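Local coordinates for replication protein (Sphinx1.76-related DNA, PDB 6H24) that probably helps to initiate replication of the plasmid that encodes it, this chain being the WH1 winged-helix domain of the longer protein, at residues R95-I100 against V109-A114; L26-E31 against D43-H48; Q22-L27 against D69-L74. One frame throughout, in Å; residues are numbered along the deposited sequence. Where two conformers were deposited one is given.

Contact 1: R95-I100 against V109-A114; sequences RWVSQI and VEIIFA
W96 O and A114 N meet in an almost straight hydrogen bond of 3.0 Å, the donor standing above the carbonyl plane. Beside it, the carbonyl oxygen of I112 accepts from S98 N at 2.9 Å and also receives a CA-H contact from V97. A third bond runs from I112 N to Q99 O. V97 pairs with F113 and I100 with I111, so the 95-100 side spends one extra residue where the strand kinks at S98. This is a β-hairpin whose first strand is broken by that irregularity.

The tight part is at I112. Its CB lies 3.7 Å from S98 OG, and its CD1 covers the flat face of the Q99 carboxamide, 3.6 Å from Q99 NE2. Q99 stretches out with CG anti to its backbone N (chi1 -175°), which lays the amide there. Replacing I112 by an alanine removes the methyl that lies over the carboxamide, and would probably leave a gap there and the amide freer to turn. Elsewhere the packing is lighter: the side chains of V97 and F113 diverge, with V97 CG1 coming obliquely to F113 CD1 at 4.1 Å, while W96 O sits at the edge of the phenyl ring. The CG2 methyls of I100 and I111 are 4.1 Å apart.

The looser side is bridged by water. One water joins Q99 OE1 to E110 OE1, and another lies 2.7 Å from S98 OG and within hydrogen-bonding distance of F113 O. E110, partly exposed, has its salt-bridge partner in R85 of the second subunit.

Q99 and I100 pair antiparallel with a strand of that subunit, so the sheet continues across the interface. Helix 60-75 touches V97 through L74 and I100 through F75, helix 19-34 meets I111 and F113 through A28 and I25, and strand 45-48 lies along the other edge of 109-113.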
ATOM      1  N   ARG A  95       4.134   1.790   3.481  1.00 17.56           N
ATOM      2  CA  ARG A  95       3.896   0.421   3.891  1.00 18.30           C
ATOM      3  C   ARG A  95       5.016  -0.490   3.391  1.00 18.57           C
ATOM      4  O   ARG A  95       5.812  -0.118   2.526  1.00 19.28           O
ATOM      5  CB  ARG A  95       2.557  -0.079   3.346  1.00 18.44           C
ATOM      6  CG  ARG A  95       1.326   0.653   3.889  1.00 18.47           C
ATOM      7  CD  ARG A  95       1.236   0.531   5.386  1.00 19.52           C
ATOM      8  NE  ARG A  95       0.028   1.162   5.911  1.00 19.90           N
ATOM      9  CZ  ARG A  95      -0.294   1.199   7.189  1.00 21.17           C
ATOM     10  NH1 ARG A  95       0.475   0.616   8.102  1.00 22.59           N
ATOM     11  NH2 ARG A  95      -1.410   1.807   7.568  1.00 21.00           N
ATOM     12  N   TRP A  96       5.068  -1.701   3.953  1.00 19.07           N
ATOM     13  CA  TRP A  96       5.862  -2.774   3.358  1.00 18.67           C
ATOM     14  C   TRP A  96       5.119  -3.414   2.189  1.00 18.49           C
ATOM     15  O   TRP A  96       5.708  -3.666   1.131  1.00 18.81           O
ATOM     16  CB  TRP A  96       6.178  -3.847   4.408  1.00 18.90           C
ATOM     17  CG  TRP A  96       7.195  -3.455   5.415  1.00 20.23           C
ATOM     18  CD1 TRP A  96       7.026  -2.600   6.463  1.00 21.07           C
ATOM     19  CD2 TRP A  96       8.544  -3.940   5.507  1.00 19.97           C
ATOM     20  NE1 TRP A  96       8.186  -2.510   7.194  1.00 22.36           N
ATOM     21  CE2 TRP A  96       9.135  -3.321   6.626  1.00 21.55           C
ATOM     22  CE3 TRP A  96       9.301  -4.840   4.754  1.00 22.22           C
ATOM     23  CZ2 TRP A  96      10.454  -3.562   7.004  1.00 23.47           C
ATOM     24  CZ3 TRP A  96      10.610  -5.076   5.129  1.00 22.42           C
ATOM     25  CH2 TRP A  96      11.173  -4.444   6.247  1.00 24.11           C
ATOM     26  N   VAL A  97       3.825  -3.670   2.366  1.00 17.06           N
ATOM     27  CA  VAL A  97       2.975  -4.297   1.365  1.00 18.11           C
ATOM     28  C   VAL A  97       1.696  -3.470   1.234  1.00 18.38           C
ATOM     29  O   VAL A  97       1.184  -2.938   2.224  1.00 20.61           O
ATOM     30  CB  VAL A  97       2.653  -5.762   1.739  1.00 19.65           C
ATOM     31  CG1 VAL A  97       3.886  -6.645   1.634  1.00 20.87           C
ATOM     32  CG2 VAL A  97       2.083  -5.843   3.165  1.00 19.90           C
ATOM     33  N   SER A  98       1.204  -3.335   0.005  1.00 17.53           N
ATOM     34  CA  SER A  98      -0.029  -2.607  -0.255  1.00 18.86           C
ATOM     35  C   SER A  98      -1.263  -3.494  -0.190  1.00 18.47           C
ATOM     36  O   SER A  98      -2.385  -2.971  -0.077  1.00 19.18           O
ATOM     37  CB  SER A  98       0.031  -1.957  -1.640  1.00 19.97           C
ATOM     38  OG  SER A  98       0.284  -2.933  -2.638  1.00 21.42           O
ATOM     39  N   GLN A  99      -1.088  -4.811  -0.265  1.00 18.21           N
ATOM     40  CA  GLN A  99      -2.186  -5.747  -0.440  1.00 19.34           C
ATOM     41  C   GLN A  99      -1.729  -7.113   0.033  1.00 18.27           C
ATOM     42  O   GLN A  99      -0.588  -7.504  -0.225  1.00 19.62           O
ATOM     43  CB  GLN A  99      -2.606  -5.825  -1.918  1.00 21.34           C
ATOM     44  CG  GLN A  99      -3.835  -6.680  -2.228  1.00 23.11           C
ATOM     45  CD  GLN A  99      -4.119  -6.769  -3.718  1.00 22.37           C
ATOM     46  OE1 GLN A  99      -4.203  -7.863  -4.289  1.00 23.78           O
ATOM     47  NE2 GLN A  99      -4.250  -5.622  -4.357  1.00 21.61           N
ATOM     48  N   ILE A 100      -2.636  -7.841   0.684  1.00 19.12           N
ATOM     49  CA  ILE A 100      -2.405  -9.229   1.075  1.00 19.39           C
ATOM     50  C   ILE A 100      -3.646 -10.040   0.731  1.00 22.05           C
ATOM     51  O   ILE A 100      -4.736  -9.501   0.528  1.00 22.87           O
ATOM     52  CB  ILE A 100      -2.081  -9.362   2.577  1.00 20.51           C
ATOM     53  CG1 ILE A 100      -3.227  -8.787   3.424  1.00 20.43           C
ATOM     54  CG2 ILE A 100      -0.762  -8.671   2.892  1.00 19.42           C
ATOM     55  CD1 ILE A 100      -3.081  -9.004   4.912  1.00 22.31           C
ATOM     56  N   VAL A 109      -0.926 -17.857   0.150  1.00 22.06           N
ATOM     57  CA  VAL A 109      -1.137 -16.443   0.416  1.00 22.19           C
ATOM     58  C   VAL A 109      -0.582 -15.646  -0.766  1.00 21.81           C
ATOM     59  O   VAL A 109       0.117 -16.174  -1.633  1.00 22.92           O
ATOM     60  CB  VAL A 109      -0.487 -15.991   1.742  1.00 22.99           C
ATOM     61  CG1 VAL A 109      -1.082 -16.765   2.927  1.00 24.53           C
ATOM     62  CG2 VAL A 109       1.013 -16.164   1.684  1.00 25.06           C
ATOM     63  N   GLU A 110      -0.928 -14.361  -0.802  1.00 23.42           N
ATOM     64  CA  GLU A 110      -0.533 -13.461  -1.875  1.00 26.16           C
ATOM     65  C   GLU A 110      -0.172 -12.118  -1.259  1.00 26.28           C
ATOM     66  O   GLU A 110      -0.868 -11.646  -0.361  1.00 29.12           O
ATOM     67  CB  GLU A 110      -1.663 -13.236  -2.881  1.00 29.81           C
ATOM     68  CG  GLU A 110      -1.852 -14.298  -3.920  1.00 34.82           C
ATOM     69  CD  GLU A 110      -2.822 -13.842  -4.989  1.00 38.05           C
ATOM     70  OE1 GLU A 110      -3.244 -12.663  -4.945  1.00 38.87           O
ATOM     71  OE2 GLU A 110      -3.178 -14.658  -5.856  1.00 40.50           O
ATOM     72  N   ILE A 111       0.871 -11.473  -1.773  1.00 22.47           N
ATOM     73  CA  ILE A 111       1.235 -10.141  -1.311  1.00 21.59           C
ATOM     74  C   ILE A 111       1.651  -9.292  -2.503  1.00 19.74           C
ATOM     75  O   ILE A 111       2.097  -9.809  -3.530  1.00 20.59           O
ATOM     76  CB  ILE A 111       2.368 -10.148  -0.256  1.00 23.43           C
ATOM     77  CG1 ILE A 111       3.692 -10.661  -0.836  1.00 25.39           C
ATOM     78  CG2 ILE A 111       1.973 -10.993   0.955  1.00 24.90           C
ATOM     79  CD1 ILE A 111       4.860 -10.502   0.123  1.00 25.84           C
ATOM     80  N   ILE A 112       1.481  -7.983  -2.372  1.00 20.12           N
ATOM     81  CA  ILE A 112       2.087  -7.019  -3.281  1.00 19.61           C
ATOM     82  C   ILE A 112       2.961  -6.078  -2.466  1.00 19.00           C
ATOM     83  O   ILE A 112       2.484  -5.461  -1.510  1.00 19.45           O
ATOM     84  CB  ILE A 112       1.050  -6.211  -4.074  1.00 20.42           C
ATOM     85  CG1 ILE A 112       0.038  -7.124  -4.770  1.00 22.55           C
ATOM     86  CG2 ILE A 112       1.777  -5.352  -5.113  1.00 20.46           C
ATOM     87  CD1 ILE A 112      -1.000  -6.374  -5.601  1.00 24.61           C
ATOM     88  N   PHE A 113       4.226  -5.951  -2.848  1.00 19.00           N
ATOM     89  CA  PHE A 113       5.103  -5.015  -2.162  1.00 17.01           C
ATOM     90  C   PHE A 113       4.766  -3.578  -2.531  1.00 18.56           C
ATOM     91  O   PHE A 113       4.407  -3.275  -3.673  1.00 19.58           O
ATOM     92  CB  PHE A 113       6.563  -5.311  -2.501  1.00 17.88           C
ATOM     93  CG  PHE A 113       7.090  -6.542  -1.843  1.00 20.13           C
ATOM     94  CD1 PHE A 113       7.346  -6.558  -0.482  1.00 21.03           C
ATOM     95  CD2 PHE A 113       7.311  -7.696  -2.572  1.00 23.19           C
ATOM     96  CE1 PHE A 113       7.827  -7.695   0.137  1.00 23.52           C
ATOM     97  CE2 PHE A 113       7.792  -8.840  -1.958  1.00 24.30           C
ATOM     98  CZ  PHE A 113       8.061  -8.838  -0.606  1.00 24.37           C
ATOM     99  N   ALA A 114       4.906  -2.689  -1.550  1.00 17.68           N
ATOM    100  CA  ALA A 114       4.740  -1.268  -1.783  1.00 17.32           C
ATOM    101  C   ALA A 114       5.860  -0.745  -2.679  1.00 17.04           C
ATOM    102  O   ALA A 114       6.971  -1.285  -2.681  1.00 18.43           O
ATOM    103  CB  ALA A 114       4.739  -0.512  -0.463  1.00 17.80           C
TER
HETATM  104  O   HOH W   1       2.095  -1.783  -4.328  1.00 21.61           O
HETATM  105  O   HOH W   2      -3.600 -10.269  -2.721  1.00 26.96           O

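Contact 2: L26-E31 against D43-H48; sequences LLAIIE and DPLTVH
V47 lays its two methyls over the helix turn formed by L27 and A28. CG1, anti to the backbone N (chi1 175°), reaches L27 CB at 3.8 Å and also touches L27 CD1. The other branch, CG2, presses on the backbone, 3.6 Å from A28 N, and rests against A28 CB as well. With only a methyl at A28, the strand can come close: the CA atoms of A28 and V47 are 5.5 Å apart. L45, two residues back along the strand, points toward the same helix and brings its CB to 4.3 Å from A28 CB.

Helix 26-31 and strand 45-48 cross at 108°, their axes 7.4 Å apart at the closest point. The order here is that of a winged helix: helix 19-34 as the first helix of the winged-helix core, a short strand that becomes one edge of the three-stranded sheet, then helix 49-56, which starts directly after H48.

The polar end of the contact belongs to E31. Its chain runs out extended to the strand, CG anti to the backbone N, and in the conformer modelled here OE1 accepts from H48 N at 3.2 Å on the syn side of the carboxylate, close to its plane. H48 occupies the N-cap position of helix 49-56, and S51 in that helix adds a weak hydrogen bond to the same oxygen. OE2 lies at the edge of the imidazole beside ND1, but the separation modelled there is too short to trust, and E31 has two conformers.

Between these polar groups and L45, a water donates to both backbones, bonding to A28 O and, at 2.7 Å, to T46 O. L27 also packs on Y52, Q55 and F56 of helix 49-56, and V47 packs on V109 of the neighbouring strand.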
ATOM      1  N   LEU A  26      11.044 -13.712   2.125  1.00 21.40           N
ATOM      2  CA  LEU A  26      12.033 -14.526   1.422  1.00 21.83           C
ATOM      3  C   LEU A  26      11.350 -15.520   0.489  1.00 22.61           C
ATOM      4  O   LEU A  26      11.792 -15.726  -0.648  1.00 23.20           O
ATOM      5  CB  LEU A  26      12.934 -15.260   2.424  1.00 23.33           C
ATOM      6  N   LEU A  27      10.271 -16.152   0.956  1.00 22.21           N
ATOM      7  CA  LEU A  27       9.583 -17.137   0.133  1.00 22.34           C
ATOM      8  C   LEU A  27       8.949 -16.492  -1.092  1.00 21.97           C
ATOM      9  O   LEU A  27       8.950 -17.083  -2.177  1.00 22.86           O
ATOM     10  CB  LEU A  27       8.518 -17.856   0.963  1.00 23.93           C
ATOM     11  CG  LEU A  27       9.035 -18.784   2.060  1.00 26.15           C
ATOM     12  CD1 LEU A  27       7.878 -19.133   2.990  1.00 26.45           C
ATOM     13  CD2 LEU A  27       9.667 -20.037   1.479  1.00 30.86           C
ATOM     14  N   ALA A  28       8.355 -15.304  -0.933  1.00 21.33           N
ATOM     15  CA  ALA A  28       7.786 -14.613  -2.085  1.00 21.26           C
ATOM     16  C   ALA A  28       8.858 -14.365  -3.138  1.00 22.14           C
ATOM     17  O   ALA A  28       8.610 -14.525  -4.339  1.00 23.28           O
ATOM     18  CB  ALA A  28       7.127 -13.301  -1.650  1.00 21.70           C
ATOM     19  N   ILE A  29      10.051 -13.963  -2.697  1.00 20.17           N
ATOM     20  CA  ILE A  29      11.165 -13.720  -3.616  1.00 21.14           C
ATOM     21  C   ILE A  29      11.568 -15.006  -4.324  1.00 23.34           C
ATOM     22  O   ILE A  29      11.745 -15.036  -5.547  1.00 23.37           O
ATOM     23  CB  ILE A  29      12.359 -13.110  -2.857  1.00 21.75           C
ATOM     24  CG1 ILE A  29      12.021 -11.714  -2.342  1.00 22.31           C
ATOM     25  CG2 ILE A  29      13.603 -13.077  -3.740  1.00 22.95           C
ATOM     26  CD1 ILE A  29      12.954 -11.224  -1.262  1.00 23.15           C
ATOM     27  N   ILE A  30      11.735 -16.082  -3.559  1.00 24.48           N
ATOM     28  CA  ILE A  30      12.171 -17.359  -4.120  1.00 24.80           C
ATOM     29  C   ILE A  30      11.142 -17.897  -5.106  1.00 25.14           C
ATOM     30  O   ILE A  30      11.480 -18.305  -6.224  1.00 26.74           O
ATOM     31  CB  ILE A  30      12.440 -18.363  -2.985  1.00 27.10           C
ATOM     32  CG1 ILE A  30      13.691 -17.951  -2.211  1.00 28.24           C
ATOM     33  CG2 ILE A  30      12.571 -19.783  -3.535  1.00 29.57           C
ATOM     34  CD1 ILE A  30      13.893 -18.731  -0.933  1.00 31.03           C
ATOM     35  N   GLU A  31       9.866 -17.929  -4.702  1.00 23.45           N
ATOM     36  CA  GLU A  31       8.842 -18.478  -5.586  0.53 24.16           C
ATOM     37  C   GLU A  31       8.676 -17.635  -6.845  1.00 24.96           C
ATOM     38  O   GLU A  31       8.391 -18.178  -7.921  1.00 27.69           O
ATOM     39  CB  GLU A  31       7.511 -18.599  -4.845  0.53 25.64           C
ATOM     40  CG  GLU A  31       6.464 -19.399  -5.605  0.53 29.15           C
ATOM     41  CD  GLU A  31       5.351 -19.922  -4.711  0.53 30.15           C
ATOM     42  OE1 GLU A  31       5.598 -20.177  -3.512  0.53 31.90           O
ATOM     43  OE2 GLU A  31       4.220 -20.082  -5.210  0.53 34.08           O
ATOM     44  N   ASP A  43       1.886  -6.465  -9.279  1.00 26.56           N
ATOM     45  CA  ASP A  43       1.503  -7.856  -9.515  1.00 28.47           C
ATOM     46  C   ASP A  43       1.588  -8.663  -8.234  1.00 26.56           C
ATOM     47  O   ASP A  43       2.632  -8.635  -7.567  1.00 26.26           O
ATOM     48  CB  ASP A  43       2.418  -8.479 -10.569  1.00 30.65           C
ATOM     49  CG  ASP A  43       2.302  -7.804 -11.921  1.00 34.54           C
ATOM     50  OD1 ASP A  43       1.279  -7.133 -12.167  1.00 36.47           O
ATOM     51  OD2 ASP A  43       3.243  -7.937 -12.730  1.00 35.07           O
ATOM     52  N   PRO A  44       0.550  -9.414  -7.861  1.00 26.66           N
ATOM     53  CA  PRO A  44       0.650 -10.232  -6.652  1.00 24.87           C
ATOM     54  C   PRO A  44       1.668 -11.345  -6.789  1.00 25.99           C
ATOM     55  O   PRO A  44       1.839 -11.945  -7.854  1.00 27.53           O
ATOM     56  CB  PRO A  44      -0.760 -10.817  -6.488  1.00 28.51           C
ATOM     57  CG  PRO A  44      -1.640  -9.912  -7.235  1.00 32.19           C
ATOM     58  CD  PRO A  44      -0.825  -9.419  -8.398  1.00 30.27           C
ATOM     59  N   LEU A  45       2.308 -11.635  -5.667  1.00 20.92           N
ATOM     60  CA  LEU A  45       3.272 -12.717  -5.539  1.00 24.15           C
ATOM     61  C   LEU A  45       2.653 -13.806  -4.677  1.00 24.93           C
ATOM     62  O   LEU A  45       2.152 -13.522  -3.587  1.00 25.76           O
ATOM     63  CB  LEU A  45       4.559 -12.205  -4.904  1.00 24.79           C
ATOM     64  CG  LEU A  45       5.279 -11.114  -5.688  1.00 25.32           C
ATOM     65  CD1 LEU A  45       6.398 -10.524  -4.869  1.00 27.53           C
ATOM     66  CD2 LEU A  45       5.816 -11.705  -6.972  1.00 25.45           C
ATOM     67  N   THR A  46       2.673 -15.038  -5.168  1.00 25.36           N
ATOM     68  CA  THR A  46       2.105 -16.165  -4.443  1.00 24.66           C
ATOM     69  C   THR A  46       3.161 -16.814  -3.553  1.00 23.25           C
ATOM     70  O   THR A  46       4.334 -16.912  -3.926  1.00 24.23           O
ATOM     71  CB  THR A  46       1.525 -17.193  -5.418  1.00 27.92           C
ATOM     72  OG1 THR A  46       0.466 -16.590  -6.177  1.00 31.41           O
ATOM     73  CG2 THR A  46       0.985 -18.415  -4.677  1.00 27.86           C
ATOM     74  N   VAL A  47       2.733 -17.231  -2.362  1.00 22.84           N
ATOM     75  CA  VAL A  47       3.537 -18.044  -1.454  1.00 24.94           C
ATOM     76  C   VAL A  47       2.720 -19.264  -1.056  1.00 24.45           C
ATOM     77  O   VAL A  47       1.577 -19.133  -0.600  1.00 24.65           O
ATOM     78  CB  VAL A  47       3.978 -17.271  -0.197  1.00 26.47           C
ATOM     79  CG1 VAL A  47       4.714 -18.200   0.771  1.00 27.73           C
ATOM     80  CG2 VAL A  47       4.855 -16.089  -0.574  1.00 28.97           C
ATOM     81  N   HIS A  48       3.294 -20.446  -1.250  1.00 25.62           N
ATOM     82  CA  HIS A  48       2.668 -21.703  -0.878  1.00 26.96           C
ATOM     83  C   HIS A  48       3.150 -22.154   0.491  1.00 25.56           C
ATOM     84  O   HIS A  48       4.347 -22.105   0.784  1.00 25.27           O
ATOM     85  CB  HIS A  48       2.980 -22.800  -1.901  1.00 31.01           C
ATOM     86  CG  HIS A  48       2.288 -22.628  -3.214  1.00 33.62           C
ATOM     87  ND1 HIS A  48       2.646 -21.666  -4.133  1.00 33.60           N
ATOM     88  CD2 HIS A  48       1.264 -23.317  -3.772  1.00 35.82           C
ATOM     89  CE1 HIS A  48       1.862 -21.760  -5.193  1.00 34.59           C
ATOM     90  NE2 HIS A  48       1.013 -22.751  -4.997  1.00 36.21           N
TER
HETATM   91  O   HOH W   3       6.034 -15.342  -5.361  1.00 24.34           O

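Contact 3: Q22-L27 against D69-L74; sequences QRLILL and DACKDL
L74 N bonds to A70 O at 2.9 Å within helix 69-74, holding in shape the turn whose two end residues both touch helix 22-27. Between the helices there is no hydrogen bond, only apolar packing. They belong to the helical side of the winged-helix fold: 22-27 lies in helix 19-34, the first helix of the winged-helix core, and 69-74 in helix 60-75, which by its place in the chain probably corresponds to the second helix of the helix-turn-helix.

The two cross at -100° with their axes 9.9 Å apart, and L24 fills the crossing. Its CG is anti to the backbone N (chi1 170°), which sends the fork of methyls toward the turn from A70 to L74. CD2 does most of the touching, 3.7 Å from C71 SG and within van der Waals range of A70 CB and L74 CD2; CD1 comes to the same sulfur from slightly farther off. V109 of the sheet packs against both L24 and C71, and W96 against I25 and L74. Where I25 and L74 meet, their side chains cross at about a right angle, with L74 CD2 3.9 Å from I25 CG1.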
ATOM      1  N   GLN A  22       9.775 -12.343   8.009  1.00 21.58           N
ATOM      2  CA  GLN A  22      10.986 -12.388   7.201  1.00 22.19           C
ATOM      3  C   GLN A  22      10.940 -13.546   6.216  1.00 23.00           C
ATOM      4  O   GLN A  22      11.305 -13.392   5.043  1.00 23.37           O
ATOM      5  CB  GLN A  22      12.213 -12.512   8.104  1.00 27.31           C
ATOM      6  CG  GLN A  22      12.382 -11.344   9.048  1.00 31.17           C
ATOM      7  CD  GLN A  22      13.649 -11.434   9.862  1.00 35.94           C
ATOM      8  OE1 GLN A  22      14.459 -12.342   9.680  1.00 34.24           O
ATOM      9  NE2 GLN A  22      13.832 -10.484  10.770  1.00 41.25           N
ATOM     10  N   ARG A  23      10.476 -14.708   6.671  1.00 23.32           N
ATOM     11  CA  ARG A  23      10.414 -15.873   5.801  1.00 23.43           C
ATOM     12  C   ARG A  23       9.314 -15.728   4.758  1.00 23.04           C
ATOM     13  O   ARG A  23       9.476 -16.187   3.620  1.00 23.35           O
ATOM     14  CB  ARG A  23      10.222 -17.130   6.647  1.00 26.21           C
ATOM     15  CG  ARG A  23      11.485 -17.495   7.412  1.00 29.39           C
ATOM     16  CD  ARG A  23      11.250 -18.637   8.360  1.00 34.87           C
ATOM     17  NE  ARG A  23      12.494 -19.149   8.923  1.00 38.82           N
ATOM     18  CZ  ARG A  23      12.545 -20.058   9.891  1.00 42.47           C
ATOM     19  NH1 ARG A  23      11.421 -20.529  10.409  1.00 41.45           N
ATOM     20  NH2 ARG A  23      13.715 -20.480  10.350  1.00 47.63           N
ATOM     21  N   LEU A  24       8.193 -15.101   5.117  1.00 21.29           N
ATOM     22  CA  LEU A  24       7.170 -14.806   4.119  1.00 21.36           C
ATOM     23  C   LEU A  24       7.775 -14.017   2.961  1.00 21.90           C
ATOM     24  O   LEU A  24       7.544 -14.328   1.784  1.00 21.07           O
ATOM     25  CB  LEU A  24       6.022 -14.034   4.766  1.00 22.04           C
ATOM     26  CG  LEU A  24       4.981 -13.430   3.824  1.00 22.44           C
ATOM     27  CD1 LEU A  24       4.185 -14.506   3.120  1.00 24.73           C
ATOM     28  CD2 LEU A  24       4.049 -12.523   4.612  1.00 24.38           C
ATOM     29  N   ILE A  25       8.548 -12.978   3.283  1.00 20.96           N
ATOM     30  CA  ILE A  25       9.165 -12.151   2.246  1.00 21.36           C
ATOM     31  C   ILE A  25      10.174 -12.961   1.440  1.00 22.00           C
ATOM     32  O   ILE A  25      10.184 -12.909   0.201  1.00 22.62           O
ATOM     33  CB  ILE A  25       9.803 -10.898   2.876  1.00 21.31           C
ATOM     34  CG1 ILE A  25       8.709  -9.949   3.365  1.00 22.22           C
ATOM     35  CG2 ILE A  25      10.723 -10.188   1.882  1.00 22.34           C
ATOM     36  CD1 ILE A  25       9.234  -8.814   4.225  1.00 22.42           C
ATOM     37  N   LEU A  26      11.044 -13.712   2.125  1.00 21.40           N
ATOM     38  CA  LEU A  26      12.033 -14.526   1.422  1.00 21.83           C
ATOM     39  C   LEU A  26      11.350 -15.520   0.489  1.00 22.61           C
ATOM     40  O   LEU A  26      11.792 -15.726  -0.648  1.00 23.20           O
ATOM     41  CB  LEU A  26      12.934 -15.260   2.424  1.00 23.33           C
ATOM     42  N   LEU A  27      10.271 -16.152   0.956  1.00 22.21           N
ATOM     43  CA  LEU A  27       9.583 -17.137   0.133  1.00 22.34           C
ATOM     44  C   LEU A  27       8.949 -16.492  -1.092  1.00 21.97           C
ATOM     45  O   LEU A  27       8.950 -17.083  -2.177  1.00 22.86           O
ATOM     46  CB  LEU A  27       8.518 -17.856   0.963  1.00 23.93           C
ATOM     47  CG  LEU A  27       9.035 -18.784   2.060  1.00 26.15           C
ATOM     48  CD1 LEU A  27       7.878 -19.133   2.990  1.00 26.45           C
ATOM     49  CD2 LEU A  27       9.667 -20.037   1.479  1.00 30.86           C
ATOM     50  N   ASP A  69      -1.192 -15.425   9.310  1.00 27.94           N
ATOM     51  CA  ASP A  69      -1.011 -14.450  10.380  1.00 30.77           C
ATOM     52  C   ASP A  69       0.154 -13.505  10.100  1.00 27.95           C
ATOM     53  O   ASP A  69       0.096 -12.327  10.461  1.00 27.81           O
ATOM     54  CB  ASP A  69      -0.811 -15.171  11.715  1.00 38.10           C
ATOM     55  CG  ASP A  69      -2.086 -15.818  12.223  1.00 45.10           C
ATOM     56  OD1 ASP A  69      -1.993 -16.823  12.955  1.00 48.21           O
ATOM     57  OD2 ASP A  69      -3.180 -15.339  11.862  1.00 45.76           O
ATOM     58  N   ALA A  70       1.231 -14.006   9.481  1.00 25.76           N
ATOM     59  CA  ALA A  70       2.363 -13.143   9.146  1.00 26.75           C
ATOM     60  C   ALA A  70       1.968 -12.076   8.130  1.00 26.59           C
ATOM     61  O   ALA A  70       2.441 -10.933   8.203  1.00 26.24           O
ATOM     62  CB  ALA A  70       3.516 -13.980   8.597  1.00 27.27           C
ATOM     63  N   CYS A  71       1.109 -12.431   7.172  1.00 27.44           N
ATOM     64  CA  CYS A  71       0.610 -11.445   6.215  1.00 27.17           C
ATOM     65  C   CYS A  71      -0.059 -10.281   6.930  1.00 26.54           C
ATOM     66  O   CYS A  71       0.212  -9.111   6.633  1.00 25.79           O
ATOM     67  CB  CYS A  71      -0.371 -12.108   5.247  1.00 28.55           C
ATOM     68  SG  CYS A  71       0.427 -13.101   3.958  1.00 29.94           S
ATOM     69  N   LYS A  72      -0.945 -10.583   7.879  1.00 25.92           N
ATOM     70  CA  LYS A  72      -1.641  -9.524   8.600  1.00 26.86           C
ATOM     71  C   LYS A  72      -0.663  -8.662   9.389  1.00 25.17           C
ATOM     72  O   LYS A  72      -0.777  -7.431   9.403  1.00 24.77           O
ATOM     73  CB  LYS A  72      -2.691 -10.133   9.529  1.00 30.19           C
ATOM     74  N   ASP A  73       0.298  -9.289  10.063  1.00 24.06           N
ATOM     75  CA  ASP A  73       1.254  -8.533  10.864  1.00 25.29           C
ATOM     76  C   ASP A  73       2.106  -7.623   9.984  1.00 23.39           C
ATOM     77  O   ASP A  73       2.361  -6.464  10.330  1.00 23.31           O
ATOM     78  CB  ASP A  73       2.132  -9.501  11.663  1.00 26.85           C
ATOM     79  CG  ASP A  73       1.368 -10.225  12.767  1.00 30.51           C
ATOM     80  OD1 ASP A  73       0.175  -9.912  12.993  1.00 31.58           O
ATOM     81  OD2 ASP A  73       1.963 -11.119  13.407  1.00 32.06           O
ATOM     82  N   LEU A  74       2.556  -8.132   8.839  1.00 24.33           N
ATOM     83  CA  LEU A  74       3.368  -7.328   7.929  1.00 22.92           C
ATOM     84  C   LEU A  74       2.560  -6.182   7.334  1.00 21.59           C
ATOM     85  O   LEU A  74       3.067  -5.065   7.171  1.00 21.19           O
ATOM     86  CB  LEU A  74       3.925  -8.226   6.823  1.00 22.61           C
ATOM     87  CG  LEU A  74       4.814  -7.558   5.777  1.00 22.83           C
ATOM     88  CD1 LEU A  74       5.993  -6.914   6.461  1.00 23.10           C
ATOM     89  CD2 LEU A  74       5.286  -8.555   4.727  1.00 22.08           C
TER

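Contacts 1 and 3 are buried near the middle of the domain, whereas contact 2 runs from the core out to a partly exposed polar end. Helix 19-34 serves both contact 2 and contact 3, offering one side to strand 45-48 and another to helix 60-75. Contacts 1 and 2 share a sheet: probable backbone bonds from L45 N to I111 O and from V109 N to V47 O join its strands. I100 CD1 packs on C71 O, tying contact 3 to that sheet. The chemistry follows the place: backbone bonding and two bridging waters in contact 1, apolar packing ending in a carboxylate held by a backbone N-H in contact 2, and side-chain packing alone between the helices of contact 3.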